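Local coordinates for type-iv like pilin ttha1222 (Thermus thermophilus, PDB 5G2F), which is a type IV-like pilin of unknown precise function, similar to type II secretion pseudopilins and linked to natural competence and DNA uptake, at residues A[8-13]-A[45-50]; A[73-78]-A[82-87]. All blocks are in the same frame, centred on the assembly; numbering follows the deposited sequence.

In the fold
Contact 1 is buried and apolar. It sets helix 3-19 against the start of strand 47-54, an outermost strand of the four-stranded antiparallel sheet. Contact 2 lies at the opposite edge of that sheet, where strand 73-77 meets the short strand 82-83. It is a surface contact and rests mainly on hydrogen bonds, with one water among them. No hydrogen bond crosses contact 1, whose chemistry is a tyrosine ring against a valine methyl and a disulfide sulfur. The same helix reaches both places. V11 packs on V74 and Y76, and Q8 NE2 probably hydrogen-bonds to T84 O. The centres of the two contacts are about 12 Å apart.

Contact 1 (A[8-13]-A[45-50]); sequences QSYVRN and KTVTAC
Y10 carries this contact from the helix side, touching V47 and C50 through the neighbouring ring atoms CD2 and CE2. CG is anti to the backbone N (chi1 -178°), and this sends the ring from the helix toward strand 47-54. Y10 CD2 meets V47 CG2 at 4.1 Å, and the two side chains cross at about a right angle. One carbon further along the ring, Y10 CE2 lies 4.1 Å from C50 SG. C50 SG lies 5.4 Å from the centroid of the Y10 ring, near the ring plane, a sulfur-aromatic contact at the edge. C50 SG also forms the disulfide with C36, whose carbonyl oxygen takes a hydrogen bond from the phenol OH of Y10 and satisfies the buried polar end of the ring. F40, R43 and P44 of the loop add further contacts to Y10. The next residue, V11, packs on A64 of strand 60-66. A helix packed on an antiparallel sheet, with a disulfide tying the connecting loop to the first strand, is consistent with a type IV pilin or pseudopilin head domain.

Contact 2 (A[73-78]-A[82-87]); sequences KVVYKS and TLTSLP
T84 meets V75 with both its hydroxyl and its backbone NH. T84 OG1 lies beside its own backbone N (chi1 -44°), which leaves hydroxyl and NH both facing V75. V75 N donates to T84 OG1 at 2.8 Å, and T84 N donates back to V75 O at 3.1 Å. The hydroxyl thus takes the strand NH that a backbone carbonyl would accept in a regular ladder. A valine here would lack the hydroxyl and would probably leave V75 N without its acceptor, loosening this end of the pairing. T84 CB also rests on V74 CG1 at 4.1 Å.

Y76 and L83 form a non-hydrogen-bonded antiparallel pair and lie on the helix side of the sheet. L83 CD1 reaches Y76 CB at 3.9 Å and stands at the edge of the ring. Y76 also packs on A15 of the helix, and L83 on R12.

On the other side, K77 CB passes T82 OG1 at 4.0 Å. K77 N donates to T82 O at 3.0 Å, with an N-H...O angle of 160°. A water donates to both V75 O and T82 OG1. D80 also hydrogen-bonds to that hydroxyl. The whole is a C-terminal beta hairpin, its short, weakly bonded last strand forming one edge of the sheet within this chain.

Contact 1 (A[8-13]-A[45-50])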
loop_
_atom_site.group_PDB
_atom_site.type_symbol
_atom_site.label_atom_id
_atom_site.label_comp_id
_atom_site.label_asym_id
_atom_site.label_seq_id
_atom_site.Cartn_x
_atom_site.Cartn_y
_atom_site.Cartn_z
ATOM N N GLN A 8 18.019 0.914 7.809
ATOM C CA GLN A 8 18.296 2.242 7.287
ATOM C C GLN A 8 18.362 2.294 5.774
ATOM O O GLN A 8 17.721 3.144 5.140
ATOM C CB GLN A 8 19.591 2.789 7.881
ATOM C CG GLN A 8 19.479 3.210 9.337
ATOM C CD GLN A 8 20.829 3.559 9.965
ATOM O OE1 GLN A 8 21.861 2.968 9.623
ATOM N NE2 GLN A 8 20.827 4.500 10.912
ATOM N N SER A 9 19.106 1.371 5.188
ATOM C CA SER A 9 19.194 1.256 3.742
ATOM C C SER A 9 17.815 1.031 3.097
ATOM O O SER A 9 17.484 1.634 2.064
ATOM C CB SER A 9 20.204 0.130 3.411
ATOM O OG SER A 9 20.324 -0.075 2.014
ATOM N N TYR A 10 16.978 0.196 3.704
ATOM C CA TYR A 10 15.623 -0.031 3.178
ATOM C C TYR A 10 14.780 1.228 3.188
ATOM O O TYR A 10 14.150 1.582 2.196
ATOM C CB TYR A 10 14.919 -1.128 3.977
ATOM C CG TYR A 10 13.565 -1.452 3.470
ATOM C CD1 TYR A 10 13.408 -2.099 2.239
ATOM C CD2 TYR A 10 12.432 -1.093 4.170
ATOM C CE1 TYR A 10 12.157 -2.386 1.742
ATOM C CE2 TYR A 10 11.170 -1.378 3.680
ATOM C CZ TYR A 10 11.034 -2.055 2.475
ATOM O OH TYR A 10 9.764 -2.313 1.959
ATOM N N VAL A 11 14.826 1.959 4.314
ATOM C CA VAL A 11 14.073 3.207 4.438
ATOM C C VAL A 11 14.511 4.201 3.374
ATOM O O VAL A 11 13.669 4.846 2.781
ATOM C CB VAL A 11 14.194 3.785 5.874
ATOM C CG1 VAL A 11 13.647 5.194 5.938
ATOM C CG2 VAL A 11 13.436 2.871 6.838
ATOM N N ARG A 12 15.821 4.316 3.134
ATOM C CA ARG A 12 16.307 5.226 2.116
ATOM C C ARG A 12 15.812 4.818 0.741
ATOM O O ARG A 12 15.463 5.675 -0.073
ATOM C CB ARG A 12 17.832 5.340 2.117
ATOM C CG ARG A 12 18.344 6.097 3.339
ATOM C CD ARG A 12 19.810 6.497 3.185
ATOM N NE ARG A 12 20.304 7.290 4.330
ATOM C CZ ARG A 12 20.006 8.575 4.549
ATOM N NH1 ARG A 12 19.230 9.263 3.702
ATOM N NH2 ARG A 12 20.525 9.194 5.609
ATOM N N ASN A 13 15.760 3.508 0.490
ATOM C CA ASN A 13 15.191 3.018 -0.786
ATOM C C ASN A 13 13.691 3.288 -0.942
ATOM O O ASN A 13 13.249 3.625 -2.056
ATOM C CB ASN A 13 15.545 1.532 -1.013
ATOM C CG ASN A 13 16.951 1.360 -1.549
ATOM O OD1 ASN A 13 17.441 2.190 -2.314
ATOM N ND2 ASN A 13 17.604 0.258 -1.178
ATOM N N LYS A 45 14.408 -8.739 6.801
ATOM C CA LYS A 45 13.442 -9.285 7.758
ATOM C C LYS A 45 13.484 -8.518 9.075
ATOM O O LYS A 45 12.513 -8.518 9.815
ATOM C CB LYS A 45 13.620 -10.803 7.944
ATOM C CG LYS A 45 14.960 -11.222 8.490
ATOM C CD LYS A 45 15.049 -12.747 8.654
ATOM C CE LYS A 45 16.499 -13.192 8.767
ATOM N NZ LYS A 45 17.221 -12.382 9.790
ATOM N N THR A 46 14.570 -7.795 9.338
ATOM C CA THR A 46 14.614 -6.900 10.502
ATOM C C THR A 46 13.477 -5.859 10.499
ATOM O O THR A 46 13.023 -5.427 11.564
ATOM C CB THR A 46 15.998 -6.199 10.680
ATOM O OG1 THR A 46 16.021 -5.476 11.919
ATOM C CG2 THR A 46 16.306 -5.218 9.555
ATOM N N VAL A 47 13.023 -5.450 9.318
ATOM C CA VAL A 47 11.940 -4.474 9.237
ATOM C C VAL A 47 10.598 -5.164 9.461
ATOM O O VAL A 47 10.111 -5.893 8.599
ATOM C CB VAL A 47 11.918 -3.735 7.902
ATOM C CG1 VAL A 47 10.811 -2.697 7.901
ATOM C CG2 VAL A 47 13.272 -3.069 7.644
ATOM N N THR A 48 10.005 -4.941 10.633
ATOM C CA THR A 48 8.765 -5.603 10.988
ATOM C C THR A 48 7.547 -4.730 10.848
ATOM O O THR A 48 6.432 -5.237 10.787
ATOM C CB THR A 48 8.821 -6.144 12.438
ATOM O OG1 THR A 48 9.049 -5.072 13.359
ATOM C CG2 THR A 48 9.933 -7.148 12.581
ATOM N N ALA A 49 7.741 -3.408 10.780
ATOM C CA ALA A 49 6.641 -2.488 10.564
ATOM C C ALA A 49 7.212 -1.304 9.756
ATOM O O ALA A 49 8.400 -0.994 9.880
ATOM C CB ALA A 49 6.052 -1.995 11.872
ATOM N N CYS A 50 6.398 -0.751 8.872
ATOM C CA CYS A 50 6.825 0.330 8.007
ATOM C C CYS A 50 5.625 1.134 7.535
ATOM O O CYS A 50 4.775 0.623 6.812
ATOM C CB CYS A 50 7.627 -0.220 6.827
ATOM S SG CYS A 50 8.661 0.975 5.918
#

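Contact 2 (A[73-78]-A[82-87])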
loop_
_atom_site.group_PDB
_atom_site.type_symbol
_atom_site.label_atom_id
_atom_site.label_comp_id
_atom_site.label_asym_id
_atom_site.label_seq_id
_atom_site.Cartn_x
_atom_site.Cartn_y
_atom_site.Cartn_z
ATOM N N LYS A 73 13.582 1.788 16.275
ATOM C CA LYS A 73 12.798 2.534 15.302
ATOM C C LYS A 73 13.712 3.457 14.480
ATOM O O LYS A 73 14.638 4.077 15.013
ATOM C CB LYS A 73 11.748 3.355 16.042
ATOM C CG LYS A 73 10.577 3.741 15.167
ATOM C CD LYS A 73 9.572 4.612 15.907
ATOM C CE LYS A 73 8.477 5.092 14.969
ATOM N NZ LYS A 73 7.402 5.836 15.673
ATOM N N VAL A 74 13.481 3.528 13.183
ATOM C CA VAL A 74 14.122 4.545 12.385
ATOM C C VAL A 74 13.074 5.413 11.711
ATOM O O VAL A 74 12.005 4.929 11.310
ATOM C CB VAL A 74 15.114 4.027 11.358
ATOM C CG1 VAL A 74 16.294 3.402 12.089
ATOM C CG2 VAL A 74 14.470 3.046 10.420
ATOM N N VAL A 75 13.394 6.705 11.591
ATOM C CA VAL A 75 12.470 7.672 11.035
ATOM C C VAL A 75 13.181 8.526 9.975
ATOM O O VAL A 75 14.240 9.094 10.242
ATOM C CB VAL A 75 11.936 8.573 12.159
ATOM C CG1 VAL A 75 10.957 9.604 11.629
ATOM C CG2 VAL A 75 11.294 7.748 13.238
ATOM N N TYR A 76 12.612 8.580 8.766
ATOM C CA TYR A 76 13.071 9.446 7.683
ATOM C C TYR A 76 12.054 10.533 7.466
ATOM O O TYR A 76 10.865 10.244 7.345
ATOM C CB TYR A 76 13.274 8.679 6.374
ATOM C CG TYR A 76 13.735 9.545 5.255
ATOM C CD1 TYR A 76 15.058 9.932 5.125
ATOM C CD2 TYR A 76 12.835 10.075 4.371
ATOM C CE1 TYR A 76 15.462 10.805 4.128
ATOM C CE2 TYR A 76 13.233 10.875 3.327
ATOM C CZ TYR A 76 14.548 11.242 3.201
ATOM O OH TYR A 76 14.901 12.107 2.207
ATOM N N LYS A 77 12.506 11.780 7.393
ATOM C CA LYS A 77 11.635 12.935 7.104
ATOM C C LYS A 77 12.083 13.547 5.789
ATOM O O LYS A 77 13.237 14.047 5.676
ATOM C CB LYS A 77 11.739 13.987 8.256
ATOM C CG LYS A 77 11.127 13.448 9.557
ATOM C CD LYS A 77 11.325 14.369 10.764
ATOM C CE LYS A 77 10.845 13.649 12.006
ATOM N NZ LYS A 77 11.048 14.440 13.253
ATOM N N SER A 78 11.203 13.555 4.802
ATOM C CA SER A 78 11.571 14.115 3.507
ATOM C C SER A 78 11.810 15.618 3.551
ATOM O O SER A 78 12.624 16.127 2.756
ATOM C CB SER A 78 10.525 13.822 2.426
ATOM O OG SER A 78 9.314 14.549 2.667
ATOM N N THR A 82 16.435 14.019 7.009
ATOM C CA THR A 82 17.110 13.394 8.158
ATOM C C THR A 82 16.624 11.956 8.337
ATOM O O THR A 82 15.451 11.607 8.049
ATOM C CB THR A 82 16.864 14.095 9.508
ATOM O OG1 THR A 82 15.452 14.195 9.793
ATOM C CG2 THR A 82 17.473 15.483 9.495
ATOM N N LEU A 83 17.539 11.120 8.793
ATOM C CA LEU A 83 17.285 9.716 9.029
ATOM C C LEU A 83 17.900 9.356 10.347
ATOM O O LEU A 83 19.066 9.682 10.601
ATOM C CB LEU A 83 18.033 8.919 7.986
ATOM C CG LEU A 83 17.886 7.406 8.110
ATOM C CD1 LEU A 83 16.478 7.003 7.780
ATOM C CD2 LEU A 83 18.891 6.729 7.189
ATOM N N THR A 84 17.136 8.752 11.233
ATOM C CA THR A 84 17.729 8.291 12.485
ATOM C C THR A 84 19.143 7.666 12.303
ATOM O O THR A 84 19.327 6.698 11.546
ATOM C CB THR A 84 16.789 7.288 13.159
ATOM O OG1 THR A 84 15.458 7.801 13.085
ATOM C CG2 THR A 84 17.184 7.064 14.589
ATOM N N SER A 85 20.126 8.263 12.980
ATOM C CA SER A 85 21.508 7.818 12.943
ATOM C C SER A 85 22.073 7.849 14.362
ATOM O O SER A 85 21.783 8.782 15.111
ATOM C CB SER A 85 22.338 8.752 12.054
ATOM O OG SER A 85 21.726 8.857 10.758
ATOM N N LEU A 86 22.885 6.857 14.727
ATOM C CA LEU A 86 23.605 6.902 16.028
ATOM C C LEU A 86 24.601 8.069 16.019
ATOM O O LEU A 86 25.314 8.247 15.041
ATOM C CB LEU A 86 24.403 5.619 16.256
ATOM C CG LEU A 86 23.689 4.275 16.433
ATOM C CD1 LEU A 86 24.696 3.128 16.456
ATOM C CD2 LEU A 86 22.891 4.293 17.719
ATOM N N PRO A 87 24.676 8.860 17.101
ATOM C CA PRO A 87 25.678 9.951 17.141
ATOM C C PRO A 87 27.136 9.451 17.156
ATOM O O PRO A 87 27.381 8.317 17.581
ATOM C CB PRO A 87 25.350 10.669 18.466
ATOM C CG PRO A 87 24.775 9.584 19.335
ATOM C CD PRO A 87 23.946 8.750 18.381
HETATM O O HOH W 1 14.269 11.894 10.897
#